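Local atomic coordinates of probable ribose-5-phosphate isomerase B (PDB entry 6MU0), a protein that probably interconverts ribulose 5-phosphate and ribose 5-phosphate in the non-oxidative stage of the pentose phosphate pathway. Residues A[10-15]-A[36-41]; A[14-19]-A[58-63]; A[20-25]-A[42-47]; A[114-119]-A[129-134]. All coordinates share one frame; numbering follows the deposited sequence.

Contact 1 (A[10-15]-A[36-41]); sequences SFNIFI and QFNVVD
Ile13 bonds to the neighbouring strand 38-41 through both its N and its O: N donates to Asn38 O at 2.8 Å, and O receives Val40 N, also at 2.8 Å. The next rung is Ile15 N to Val40 O at 2.9 Å, and together these bonds set the parallel register Ile13-Val39, Phe14-Val40 and Ile15-Asp41. Ahead of the regular ladder, the amide of Asn38 takes over: ND2 reaches Phe11 O at 3.0 Å from above the carbonyl plane, 41° out of it. A water gives the same oxygen a second bond and accepts from Asn38 N, bridging the two segments.

On one face of the sheet, Phe14 and Val40 lie side by side, the ring atom CD1 of Phe14 3.6 Å from Val40 CB. On the other, Ile13 stretches CD1 to 3.7 Å from Phe37 CD1, its CG1 set beside the backbone N (chi1 -58°) and its chain extended beyond. Phe11 meets the edge of the Phe37 ring with its CZ. Helix 22-34 covers Ile15, Phe37 and Val39 from this second face, while Leu136 of helix 125-137 reaches Ile13 and Phe37. Strand 12-16, helix 22-34 and strand 38-41 thus form a beta-alpha-beta unit at the border of a Rossmann-like parallel sheet.

Contact 2 (A[14-19]-A[58-63]); sequences FIASDH and FLVADK. With 5RP (ribulose-5-phosphate), chain B.
Asp18 OD2 accepts the hydroxyl O13 of ribulose-5-phosphate at 2.6 Å, just past the end of strand 14-16 in a Rossmann-like alpha/beta/alpha sandwich whose helix 58-63 packs against that strand. Asp18 thus takes a mid-chain hydroxyl, while the neighbouring His19 holds the phosphate: its NE2 donates to phosphate oxygen O11 at 2.7 Å in an almost straight bond, 177° at the hydrogen, with the phosphorus lying in the ring plane at the imidazole edge. Each side chain has a second restraint, Asp18 OD1 from Thr20 OG1 and His19 ND1 from Asp51 OD1, which limits the rotation of the carboxylate and imidazole. Ser17 OG bonds Asp18 O at 2.8 Å and ties down the backbone there. The ligand is also hydrogen-bonded to Gly78 N, Thr79 N, Gly82 N and Arg121 NH2.

The strand and helix themselves run nearly antiparallel, at 167°, with their axes 7.8 Å apart at closest approach, and touch through apolar groups away from the ligand. Val60 spreads its two methyls along the strand: CG1 lies 3.7 Å from Phe14 O, and CG2 rests on Ala16 CB at 3.6 Å. The backbones come nearest at Phe14 and Val60. Further along the helix, Lys63 turns its aliphatic part against the Phe14 ring, the bend at chi2 laying CG and CD along the CE1 side. In this CH-pi contact, Lys63 CB stands 3.6 Å from the Phe14 ring centroid, only 3° off the ring normal.

Contact 3 (A[20-25]-A[42-47]); sequences TGLTLK and LGPNYF
The start of helix 22-34, with Gly21 at its N-cap position, packs against the loop that follows strand 38-41 at the substrate-binding end of the sheet. Leu22 supplies the apolar half of the contact by dividing its branches. CD2 comes to 3.5 Å from Pro44 CG, whereas CD1 rests on the backbone between Tyr46 and Phe47, 3.6 Å from Phe47 CA, and lies near the plane of the Phe47 ring at its edge.

The polar half belongs to Lys25. Its CG is anti to the backbone N (chi1 175°), and bends at chi3 and chi4 curl the chain back toward the loop, bringing CE to 3.4 Å from Gly43 O, while NZ donates a hydrogen bond to Pro44 O at 2.9 Å. The ammonium is tilted 27° from that carbonyl plane. It also forms a salt bridge with Asp41 OD1; the carboxylate probably offsets the charge of the buried ammonium while also accepting from Gly43 N. A cis peptide bond precedes Pro44, and Gly43 takes backbone angles (phi 105°, psi close to trans) that call for glycine. Thr20, just ahead of the N-cap, touches ribulose-5-phosphate and bonds Asp18. Thr20 therefore lines the phosphosugar pocket and Phe47 lies beside it, next to His19, at the C-terminal ends of strands in a parallel alpha/beta fold.

Contact 4 (A[114-119]-A[129-134]); sequences NVLCLS and IKIVDD
Segment 114-119 faces helix 129-134, the nearest CA atoms, of Leu116 and Val132, being 7.8 Å apart. Two residues from each segment fill this gap, Leu116 and Leu118 from the strand side against Ile131 and Val132 from the helix. The leucines, two positions apart, point to the same side of the sheet, and each divides its methyls between both helix residues. Leu118 puts CD2 at 3.7 Å from Ile131 CG2 and CD1 at 3.9 Å from Val132 CG2. Leu116 meets the same two methyls, with CD2 at 3.9 Å from Val132 CG2 and CD1 at 4.0 Å from Ile131 CG2.

Ile131 CG2 stands anti to the backbone N, with CG1 beside that N (chi1 -71°), which turns the short branch toward both leucines. Ile28 of helix 22-34 and Ile74 of strand 72-75 extend the apolar layer around Leu118, and Val98 does so beside Leu116 and Ile131. With all four residues buried and mostly methyl groups meeting, the helix is held to the sheet here by dispersion and exclusion of water, without directional bonds between these segments.

Contacts 1 and 2 share Phe14 and Ile15 of strand 12-16, which pairs with strand 38-41 in one and packs against helix 53-66 in the other; their centres are 12 Å apart. Contact 3 sits where these strands end and joins both: Ile15 O lies 2.8 Å from Leu42 N in a probable hydrogen bond, and the Asp41-Lys25 salt bridge ties it to contact 1. It also touches contact 2, with Ser17 N 3.3 Å from Gly43 O in a probable hydrogen bond, next to the ligand-binding Asp18 and His19. Contact 4 reaches the same sheet, 14 Å from contacts 1 and 2 between centres, and its Leu118 side chain is about 11 Å from ribulose-5-phosphate.

Contact 1 (A[10-15]-A[36-41])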
loop_
_atom_site.group_PDB
_atom_site.type_symbol
_atom_site.label_atom_id
_atom_site.label_comp_id
_atom_site.label_asym_id
_atom_site.label_seq_id
_atom_site.Cartn_x
_atom_site.Cartn_y
_atom_site.Cartn_z
ATOM N N SER A 10 12.062 12.609 0.203
ATOM C CA SER A 10 11.040 13.608 -0.082
ATOM C C SER A 10 9.619 13.134 0.201
ATOM O O SER A 10 8.676 13.906 -0.004
ATOM C CB SER A 10 11.152 14.087 -1.534
ATOM O OG SER A 10 10.893 13.031 -2.442
ATOM N N PHE A 11 9.431 11.899 0.665
ATOM C CA PHE A 11 8.094 11.383 0.921
ATOM C C PHE A 11 8.168 10.342 2.027
ATOM O O PHE A 11 9.243 9.838 2.359
ATOM C CB PHE A 11 7.462 10.784 -0.344
ATOM C CG PHE A 11 8.157 9.552 -0.850
ATOM C CD1 PHE A 11 9.267 9.652 -1.677
ATOM C CD2 PHE A 11 7.690 8.292 -0.511
ATOM C CE1 PHE A 11 9.905 8.519 -2.146
ATOM C CE2 PHE A 11 8.322 7.154 -0.973
ATOM C CZ PHE A 11 9.434 7.268 -1.794
ATOM N N ASN A 12 7.002 10.015 2.577
ATOM C CA ASN A 12 6.865 9.021 3.628
ATOM C C ASN A 12 6.117 7.804 3.102
ATOM O O ASN A 12 5.212 7.923 2.270
ATOM C CB ASN A 12 6.097 9.603 4.815
ATOM C CG ASN A 12 6.930 10.565 5.633
ATOM O OD1 ASN A 12 8.022 10.222 6.067
ATOM N ND2 ASN A 12 6.417 11.771 5.852
ATOM N N ILE A 13 6.509 6.638 3.611
ATOM C CA ILE A 13 5.790 5.382 3.407
ATOM C C ILE A 13 5.165 4.995 4.738
ATOM O O ILE A 13 5.878 4.800 5.730
ATOM C CB ILE A 13 6.722 4.263 2.920
ATOM C CG1 ILE A 13 7.420 4.667 1.618
ATOM C CG2 ILE A 13 5.940 2.954 2.740
ATOM C CD1 ILE A 13 8.454 3.660 1.138
ATOM N N PHE A 14 3.842 4.881 4.764
ATOM C CA PHE A 14 3.105 4.489 5.959
ATOM C C PHE A 14 2.724 3.022 5.828
ATOM O O PHE A 14 2.184 2.612 4.797
ATOM C CB PHE A 14 1.844 5.344 6.098
ATOM C CG PHE A 14 2.134 6.817 6.209
ATOM C CD1 PHE A 14 2.409 7.391 7.449
ATOM C CD2 PHE A 14 2.180 7.626 5.080
ATOM C CE1 PHE A 14 2.694 8.743 7.565
ATOM C CE2 PHE A 14 2.464 8.985 5.199
ATOM C CZ PHE A 14 2.724 9.532 6.438
ATOM N N ILE A 15 2.994 2.234 6.864
ATOM C CA ILE A 15 2.750 0.797 6.824
ATOM C C ILE A 15 1.935 0.376 8.039
ATOM O O ILE A 15 2.162 0.851 9.157
ATOM C CB ILE A 15 4.064 -0.010 6.697
ATOM C CG1 ILE A 15 3.777 -1.500 6.490
ATOM C CG2 ILE A 15 4.995 0.220 7.874
ATOM C CD1 ILE A 15 4.980 -2.294 6.005
ATOM N N GLN A 36 17.026 3.507 3.163
ATOM C CA GLN A 36 16.977 4.949 3.385
ATOM C C GLN A 36 15.636 5.564 3.015
ATOM O O GLN A 36 15.557 6.772 2.771
ATOM C CB GLN A 36 18.135 5.706 2.719
ATOM C CG GLN A 36 19.509 5.149 3.051
ATOM C CD GLN A 36 19.848 5.264 4.523
ATOM O OE1 GLN A 36 20.080 6.360 5.033
ATOM N NE2 GLN A 36 19.877 4.131 5.215
ATOM N N PHE A 37 14.576 4.764 2.958
ATOM C CA PHE A 37 13.249 5.339 2.849
ATOM C C PHE A 37 12.806 5.867 4.209
ATOM O O PHE A 37 13.301 5.444 5.261
ATOM C CB PHE A 37 12.238 4.292 2.385
ATOM C CG PHE A 37 12.400 3.877 0.950
ATOM C CD1 PHE A 37 11.799 4.604 -0.066
ATOM C CD2 PHE A 37 13.132 2.747 0.615
ATOM C CE1 PHE A 37 11.938 4.225 -1.388
ATOM C CE2 PHE A 37 13.273 2.364 -0.712
ATOM C CZ PHE A 37 12.674 3.103 -1.709
ATOM N N ASN A 38 11.870 6.810 4.172
ATOM C CA ASN A 38 11.182 7.288 5.366
ATOM C C ASN A 38 9.983 6.375 5.579
ATOM O O ASN A 38 9.064 6.355 4.755
ATOM C CB ASN A 38 10.723 8.730 5.167
ATOM C CG ASN A 38 11.870 9.667 4.872
ATOM O OD1 ASN A 38 12.949 9.551 5.461
ATOM N ND2 ASN A 38 11.651 10.596 3.954
ATOM N N VAL A 39 9.998 5.608 6.667
ATOM C CA VAL A 39 9.024 4.547 6.891
ATOM C C VAL A 39 8.364 4.772 8.237
ATOM O O VAL A 39 9.051 4.958 9.248
ATOM C CB VAL A 39 9.670 3.150 6.841
ATOM C CG1 VAL A 39 8.607 2.061 7.001
ATOM C CG2 VAL A 39 10.462 2.981 5.560
ATOM N N VAL A 40 7.035 4.713 8.248
ATOM C CA VAL A 40 6.220 5.059 9.406
ATOM C C VAL A 40 5.308 3.867 9.693
ATOM O O VAL A 40 4.302 3.669 9.003
ATOM C CB VAL A 40 5.402 6.330 9.154
ATOM C CG1 VAL A 40 4.756 6.811 10.433
ATOM C CG2 VAL A 40 6.267 7.415 8.523
ATOM N N ASP A 41 5.644 3.080 10.718
ATOM C CA ASP A 41 4.843 1.931 11.132
ATOM C C ASP A 41 3.723 2.433 12.036
ATOM O O ASP A 41 3.973 2.877 13.162
ATOM C CB ASP A 41 5.769 0.952 11.851
ATOM C CG ASP A 41 5.071 -0.311 12.343
ATOM O OD1 ASP A 41 3.825 -0.422 12.304
ATOM O OD2 ASP A 41 5.802 -1.212 12.795
HETATM O O HOH W 1 10.827 7.541 1.661
#

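Contact 2 (A[14-19]-A[58-63])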
loop_
_atom_site.group_PDB
_atom_site.type_symbol
_atom_site.label_atom_id
_atom_site.label_comp_id
_atom_site.label_asym_id
_atom_site.label_seq_id
_atom_site.Cartn_x
_atom_site.Cartn_y
_atom_site.Cartn_z
ATOM N N PHE A 14 3.842 4.881 4.764
ATOM C CA PHE A 14 3.105 4.489 5.959
ATOM C C PHE A 14 2.724 3.022 5.828
ATOM O O PHE A 14 2.184 2.612 4.797
ATOM C CB PHE A 14 1.844 5.344 6.098
ATOM C CG PHE A 14 2.134 6.817 6.209
ATOM C CD1 PHE A 14 2.409 7.391 7.449
ATOM C CD2 PHE A 14 2.180 7.626 5.080
ATOM C CE1 PHE A 14 2.694 8.743 7.565
ATOM C CE2 PHE A 14 2.464 8.985 5.199
ATOM C CZ PHE A 14 2.724 9.532 6.438
ATOM N N ILE A 15 2.994 2.234 6.864
ATOM C CA ILE A 15 2.750 0.797 6.824
ATOM C C ILE A 15 1.935 0.376 8.039
ATOM O O ILE A 15 2.162 0.851 9.157
ATOM C CB ILE A 15 4.064 -0.010 6.697
ATOM C CG1 ILE A 15 3.777 -1.500 6.490
ATOM C CG2 ILE A 15 4.995 0.220 7.874
ATOM C CD1 ILE A 15 4.980 -2.294 6.005
ATOM N N ALA A 16 0.983 -0.524 7.814
ATOM C CA ALA A 16 0.196 -1.101 8.890
ATOM C C ALA A 16 -0.309 -2.471 8.460
ATOM O O ALA A 16 -0.222 -2.854 7.291
ATOM C CB ALA A 16 -0.959 -0.194 9.315
ATOM N N SER A 17 -0.873 -3.200 9.417
ATOM C CA SER A 17 -1.433 -4.514 9.142
ATOM C C SER A 17 -2.581 -4.752 10.108
ATOM O O SER A 17 -2.898 -3.903 10.941
ATOM C CB SER A 17 -0.368 -5.604 9.309
ATOM O OG SER A 17 0.003 -5.775 10.668
ATOM N N ASP A 18 -3.210 -5.920 10.008
ATOM C CA ASP A 18 -3.935 -6.442 11.153
ATOM C C ASP A 18 -3.064 -7.476 11.864
ATOM O O ASP A 18 -1.871 -7.633 11.567
ATOM C CB ASP A 18 -5.331 -6.956 10.779
ATOM C CG ASP A 18 -5.308 -8.258 9.989
ATOM O OD1 ASP A 18 -4.208 -8.741 9.635
ATOM O OD2 ASP A 18 -6.419 -8.790 9.719
ATOM N N HIS A 19 -3.670 -8.189 12.817
ATOM C CA HIS A 19 -2.959 -9.182 13.613
ATOM C C HIS A 19 -2.285 -10.264 12.783
ATOM O O HIS A 19 -1.395 -10.941 13.305
ATOM C CB HIS A 19 -3.927 -9.863 14.584
ATOM C CG HIS A 19 -5.131 -10.468 13.922
ATOM N ND1 HIS A 19 -6.308 -9.773 13.739
ATOM C CD2 HIS A 19 -5.337 -11.698 13.392
ATOM C CE1 HIS A 19 -7.187 -10.549 13.127
ATOM N NE2 HIS A 19 -6.622 -11.723 12.904
ATOM N N PHE A 58 -7.461 2.490 7.522
ATOM C CA PHE A 58 -7.778 3.913 7.511
ATOM C C PHE A 58 -6.652 4.760 8.096
ATOM O O PHE A 58 -6.453 5.895 7.655
ATOM C CB PHE A 58 -9.127 4.179 8.188
ATOM C CG PHE A 58 -10.303 3.617 7.428
ATOM C CD1 PHE A 58 -10.451 3.878 6.072
ATOM C CD2 PHE A 58 -11.241 2.811 8.053
ATOM C CE1 PHE A 58 -11.526 3.362 5.355
ATOM C CE2 PHE A 58 -12.313 2.284 7.335
ATOM C CZ PHE A 58 -12.441 2.553 5.985
ATOM N N LEU A 59 -5.901 4.240 9.070
ATOM C CA LEU A 59 -4.743 4.981 9.562
ATOM C C LEU A 59 -3.775 5.288 8.428
ATOM O O LEU A 59 -3.321 6.425 8.268
ATOM C CB LEU A 59 -4.028 4.191 10.656
ATOM C CG LEU A 59 -4.708 4.126 12.022
ATOM C CD1 LEU A 59 -3.857 3.284 12.958
ATOM C CD2 LEU A 59 -4.948 5.514 12.612
ATOM N N VAL A 60 -3.442 4.277 7.628
ATOM C CA VAL A 60 -2.515 4.473 6.517
ATOM C C VAL A 60 -3.146 5.342 5.440
ATOM O O VAL A 60 -2.534 6.297 4.948
ATOM C CB VAL A 60 -2.082 3.109 5.947
ATOM C CG1 VAL A 60 -1.435 3.277 4.579
ATOM C CG2 VAL A 60 -1.136 2.410 6.898
ATOM N N ALA A 61 -4.363 4.990 5.021
ATOM C CA ALA A 61 -4.968 5.666 3.882
ATOM C C ALA A 61 -5.249 7.134 4.183
ATOM O O ALA A 61 -5.088 7.991 3.305
ATOM C CB ALA A 61 -6.237 4.938 3.459
ATOM N N ASP A 62 -5.665 7.450 5.413
ATOM C CA ASP A 62 -5.884 8.848 5.762
ATOM C C ASP A 62 -4.590 9.652 5.716
ATOM O O ASP A 62 -4.622 10.843 5.396
ATOM C CB ASP A 62 -6.562 8.968 7.130
ATOM C CG ASP A 62 -8.062 8.706 7.075
ATOM O OD1 ASP A 62 -8.679 8.883 6.002
ATOM O OD2 ASP A 62 -8.631 8.339 8.126
ATOM N N LYS A 63 -3.444 9.029 6.021
ATOM C CA LYS A 63 -2.169 9.728 5.862
ATOM C C LYS A 63 -1.849 9.949 4.389
ATOM O O LYS A 63 -1.459 11.053 3.985
ATOM C CB LYS A 63 -1.037 8.958 6.545
ATOM C CG LYS A 63 -1.052 9.014 8.054
ATOM C CD LYS A 63 -0.703 10.401 8.560
ATOM C CE LYS A 63 -0.555 10.400 10.071
ATOM N NZ LYS A 63 -0.202 11.750 10.584
HETATM C C2 5RP B . -9.327 -9.556 5.353
HETATM C C3 5RP B . -8.380 -10.581 5.941
HETATM C C5 5RP B . -8.198 -10.580 7.467
HETATM O O13 5RP B . -6.825 -10.575 7.807
HETATM C C6 5RP B . -8.880 -11.869 7.930
HETATM O O14 5RP B . -10.253 -11.813 7.549
HETATM C C7 5RP B . -8.757 -12.083 9.423
HETATM O O8 5RP B . -9.207 -13.420 9.712
HETATM P P9 5RP B . -9.244 -13.925 11.234
HETATM O O12 5RP B . -9.750 -15.337 11.158
HETATM O O11 5RP B . -7.819 -13.827 11.769
HETATM O O10 5RP B . -10.162 -12.998 12.007
HETATM O O4 5RP B . -7.814 -11.416 5.267
HETATM O O1 5RP B . -9.394 -9.688 3.938
#

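Contact 3 (A[20-25]-A[42-47])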
loop_
_atom_site.group_PDB
_atom_site.type_symbol
_atom_site.label_atom_id
_atom_site.label_comp_id
_atom_site.label_asym_id
_atom_site.label_seq_id
_atom_site.Cartn_x
_atom_site.Cartn_y
_atom_site.Cartn_z
ATOM N N THR A 20 -2.698 -10.473 11.529
ATOM C CA THR A 20 -2.112 -11.547 10.732
ATOM C C THR A 20 -0.743 -11.191 10.176
ATOM O O THR A 20 -0.055 -12.081 9.668
ATOM C CB THR A 20 -3.013 -11.939 9.547
ATOM O OG1 THR A 20 -2.997 -10.901 8.558
ATOM C CG2 THR A 20 -4.443 -12.211 9.985
ATOM N N GLY A 21 -0.343 -9.925 10.231
ATOM C CA GLY A 21 0.791 -9.491 9.442
ATOM C C GLY A 21 1.937 -8.828 10.179
ATOM O O GLY A 21 2.730 -8.120 9.552
ATOM N N LEU A 22 2.067 -9.060 11.491
ATOM C CA LEU A 22 3.056 -8.309 12.264
ATOM C C LEU A 22 4.489 -8.660 11.877
ATOM O O LEU A 22 5.350 -7.772 11.815
ATOM C CB LEU A 22 2.848 -8.534 13.756
ATOM C CG LEU A 22 1.461 -8.146 14.267
ATOM C CD1 LEU A 22 1.390 -8.344 15.774
ATOM C CD2 LEU A 22 1.139 -6.714 13.890
ATOM N N THR A 23 4.783 -9.947 11.668
ATOM C CA THR A 23 6.144 -10.333 11.309
ATOM C C THR A 23 6.535 -9.734 9.963
ATOM O O THR A 23 7.618 -9.157 9.811
ATOM C CB THR A 23 6.266 -11.860 11.301
ATOM O OG1 THR A 23 6.056 -12.358 12.629
ATOM C CG2 THR A 23 7.642 -12.292 10.810
ATOM N N LEU A 24 5.659 -9.871 8.967
ATOM C CA LEU A 24 5.938 -9.305 7.654
ATOM C C LEU A 24 6.085 -7.791 7.726
ATOM O O LEU A 24 6.965 -7.215 7.074
ATOM C CB LEU A 24 4.828 -9.692 6.686
ATOM C CG LEU A 24 4.988 -9.113 5.283
ATOM C CD1 LEU A 24 6.253 -9.631 4.602
ATOM C CD2 LEU A 24 3.757 -9.386 4.441
ATOM N N LYS A 25 5.238 -7.129 8.518
ATOM C CA LYS A 25 5.323 -5.678 8.636
ATOM C C LYS A 25 6.699 -5.241 9.129
ATOM O O LYS A 25 7.287 -4.298 8.588
ATOM C CB LYS A 25 4.214 -5.161 9.550
ATOM C CG LYS A 25 4.314 -3.666 9.817
ATOM C CD LYS A 25 2.974 -3.068 10.207
ATOM C CE LYS A 25 2.427 -3.625 11.517
ATOM N NZ LYS A 25 3.240 -3.216 12.690
ATOM N N LEU A 42 2.488 2.377 11.536
ATOM C CA LEU A 42 1.326 2.870 12.259
ATOM C C LEU A 42 0.662 1.803 13.115
ATOM O O LEU A 42 -0.389 2.067 13.708
ATOM C CB LEU A 42 0.313 3.483 11.288
ATOM C CG LEU A 42 0.827 4.693 10.504
ATOM C CD1 LEU A 42 -0.239 5.211 9.561
ATOM C CD2 LEU A 42 1.281 5.794 11.450
ATOM N N GLY A 43 1.248 0.618 13.206
ATOM C CA GLY A 43 0.745 -0.412 14.077
ATOM C C GLY A 43 0.028 -1.513 13.321
ATOM O O GLY A 43 -0.087 -1.486 12.090
ATOM N N PRO A 44 -0.479 -2.518 14.055
ATOM C CA PRO A 44 -0.372 -2.664 15.511
ATOM C C PRO A 44 1.046 -3.011 15.962
ATOM O O PRO A 44 1.863 -3.501 15.184
ATOM C CB PRO A 44 -1.345 -3.807 15.830
ATOM C CG PRO A 44 -1.533 -4.529 14.585
ATOM C CD PRO A 44 -1.211 -3.633 13.436
ATOM N N ASN A 45 1.320 -2.736 17.233
ATOM C CA ASN A 45 2.642 -2.921 17.814
ATOM C C ASN A 45 2.720 -4.144 18.713
ATOM O O ASN A 45 3.795 -4.454 19.245
ATOM C CB ASN A 45 3.056 -1.639 18.535
ATOM C CG ASN A 45 3.005 -0.453 17.601
ATOM O OD1 ASN A 45 3.475 -0.541 16.465
ATOM N ND2 ASN A 45 2.375 0.630 18.028
ATOM N N TYR A 46 1.607 -4.840 18.894
ATOM C CA TYR A 46 1.591 -6.119 19.579
ATOM C C TYR A 46 0.412 -6.906 19.030
ATOM O O TYR A 46 -0.464 -6.363 18.352
ATOM C CB TYR A 46 1.531 -5.968 21.100
ATOM C CG TYR A 46 0.262 -5.343 21.615
ATOM C CD1 TYR A 46 -0.840 -6.127 21.933
ATOM C CD2 TYR A 46 0.169 -3.970 21.807
ATOM C CE1 TYR A 46 -2.002 -5.561 22.415
ATOM C CE2 TYR A 46 -0.989 -3.395 22.288
ATOM C CZ TYR A 46 -2.072 -4.196 22.592
ATOM O OH TYR A 46 -3.230 -3.633 23.073
ATOM N N PHE A 47 0.396 -8.193 19.335
ATOM C CA PHE A 47 -0.557 -9.112 18.735
ATOM C C PHE A 47 -1.876 -9.138 19.503
ATOM O O PHE A 47 -1.902 -9.361 20.721
ATOM C CB PHE A 47 0.039 -10.515 18.692
ATOM C CG PHE A 47 -0.878 -11.527 18.082
ATOM C CD1 PHE A 47 -1.030 -11.605 16.706
ATOM C CD2 PHE A 47 -1.606 -12.395 18.883
ATOM C CE1 PHE A 47 -1.883 -12.535 16.139
ATOM C CE2 PHE A 47 -2.469 -13.318 18.320
ATOM C CZ PHE A 47 -2.606 -13.388 16.945
#

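Contact 4 (A[114-119]-A[129-134])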
loop_
_atom_site.group_PDB
_atom_site.type_symbol
_atom_site.label_atom_id
_atom_site.label_comp_id
_atom_site.label_asym_id
_atom_site.label_seq_id
_atom_site.Cartn_x
_atom_site.Cartn_y
_atom_site.Cartn_z
ATOM N N ASN A 114 -1.089 4.402 -5.007
ATOM C CA ASN A 114 -0.338 4.963 -3.892
ATOM C C ASN A 114 -0.455 4.146 -2.616
ATOM O O ASN A 114 0.168 4.507 -1.612
ATOM C CB ASN A 114 -0.651 6.448 -3.661
ATOM C CG ASN A 114 -2.130 6.724 -3.488
ATOM O OD1 ASN A 114 -2.918 5.830 -3.172
ATOM N ND2 ASN A 114 -2.518 7.978 -3.691
ATOM N N VAL A 115 -1.196 3.035 -2.642
ATOM C CA VAL A 115 -1.251 2.097 -1.534
ATOM C C VAL A 115 -1.121 0.692 -2.105
ATOM O O VAL A 115 -1.847 0.321 -3.039
ATOM C CB VAL A 115 -2.540 2.245 -0.701
ATOM C CG1 VAL A 115 -2.659 1.129 0.337
ATOM C CG2 VAL A 115 -2.584 3.612 -0.009
ATOM N N LEU A 116 -0.175 -0.066 -1.561
ATOM C CA LEU A 116 0.101 -1.438 -1.948
ATOM C C LEU A 116 -0.469 -2.347 -0.869
ATOM O O LEU A 116 -0.124 -2.204 0.310
ATOM C CB LEU A 116 1.616 -1.621 -2.048
ATOM C CG LEU A 116 2.117 -3.038 -2.294
ATOM C CD1 LEU A 116 1.661 -3.559 -3.647
ATOM C CD2 LEU A 116 3.638 -3.046 -2.181
ATOM N N CYS A 117 -1.334 -3.277 -1.273
ATOM C CA CYS A 117 -1.991 -4.212 -0.370
ATOM C C CYS A 117 -1.445 -5.611 -0.608
ATOM O O CYS A 117 -1.333 -6.053 -1.761
ATOM C CB CYS A 117 -3.504 -4.187 -0.583
ATOM S SG CYS A 117 -4.204 -2.535 -0.301
ATOM N N LEU A 118 -1.119 -6.299 0.492
ATOM C CA LEU A 118 -0.391 -7.557 0.474
ATOM C C LEU A 118 -1.103 -8.589 1.338
ATOM O O LEU A 118 -1.785 -8.256 2.316
ATOM C CB LEU A 118 1.021 -7.383 1.046
ATOM C CG LEU A 118 1.899 -6.324 0.384
ATOM C CD1 LEU A 118 3.203 -6.163 1.141
ATOM C CD2 LEU A 118 2.161 -6.668 -1.070
ATOM N N SER A 119 -0.887 -9.848 0.980
ATOM C CA SER A 119 -1.401 -11.007 1.696
ATOM C C SER A 119 -0.353 -11.570 2.651
ATOM O O SER A 119 0.762 -11.898 2.233
ATOM C CB SER A 119 -1.755 -12.089 0.680
ATOM O OG SER A 119 -2.052 -13.323 1.310
ATOM N N ILE A 129 8.524 -9.168 -0.172
ATOM C CA ILE A 129 9.618 -8.201 -0.298
ATOM C C ILE A 129 9.871 -7.861 -1.762
ATOM O O ILE A 129 10.096 -6.697 -2.118
ATOM C CB ILE A 129 10.885 -8.733 0.395
ATOM C CG1 ILE A 129 10.731 -8.667 1.917
ATOM C CG2 ILE A 129 12.117 -7.956 -0.058
ATOM C CD1 ILE A 129 10.754 -7.252 2.481
ATOM N N LYS A 130 9.850 -8.871 -2.635
ATOM C CA LYS A 130 10.064 -8.614 -4.058
ATOM C C LYS A 130 8.961 -7.738 -4.636
ATOM O O LYS A 130 9.220 -6.870 -5.481
ATOM C CB LYS A 130 10.136 -9.931 -4.824
ATOM C CG LYS A 130 11.332 -10.773 -4.449
ATOM C CD LYS A 130 11.226 -12.172 -5.018
ATOM C CE LYS A 130 12.272 -13.079 -4.408
ATOM N NZ LYS A 130 12.079 -14.478 -4.871
ATOM N N ILE A 131 7.720 -7.977 -4.211
ATOM C CA ILE A 131 6.597 -7.152 -4.647
ATOM C C ILE A 131 6.817 -5.703 -4.234
ATOM O O ILE A 131 6.670 -4.776 -5.040
ATOM C CB ILE A 131 5.289 -7.723 -4.076
ATOM C CG1 ILE A 131 4.926 -9.038 -4.779
ATOM C CG2 ILE A 131 4.164 -6.693 -4.144
ATOM C CD1 ILE A 131 3.859 -9.838 -4.060
ATOM N N VAL A 132 7.163 -5.492 -2.960
ATOM C CA VAL A 132 7.435 -4.146 -2.459
ATOM C C VAL A 132 8.536 -3.483 -3.275
ATOM O O VAL A 132 8.401 -2.337 -3.720
ATOM C CB VAL A 132 7.785 -4.198 -0.960
ATOM C CG1 VAL A 132 8.302 -2.851 -0.486
ATOM C CG2 VAL A 132 6.572 -4.601 -0.133
ATOM N N ASP A 133 9.648 -4.191 -3.483
ATOM C CA ASP A 133 10.772 -3.588 -4.192
ATOM C C ASP A 133 10.388 -3.189 -5.614
ATOM O O ASP A 133 10.746 -2.099 -6.078
ATOM C CB ASP A 133 11.964 -4.548 -4.219
ATOM C CG ASP A 133 12.719 -4.611 -2.892
ATOM O OD1 ASP A 133 12.490 -3.761 -2.003
ATOM O OD2 ASP A 133 13.554 -5.527 -2.752
ATOM N N ASP A 134 9.666 -4.059 -6.326
ATOM C CA ASP A 134 9.322 -3.745 -7.710
ATOM C C ASP A 134 8.276 -2.641 -7.789
ATOM O O ASP A 134 8.307 -1.815 -8.708
ATOM C CB ASP A 134 8.874 -4.999 -8.460
ATOM C CG ASP A 134 9.734 -5.278 -9.685
ATOM O OD1 ASP A 134 10.860 -4.735 -9.766
ATOM O OD2 ASP A 134 9.284 -6.020 -10.581
#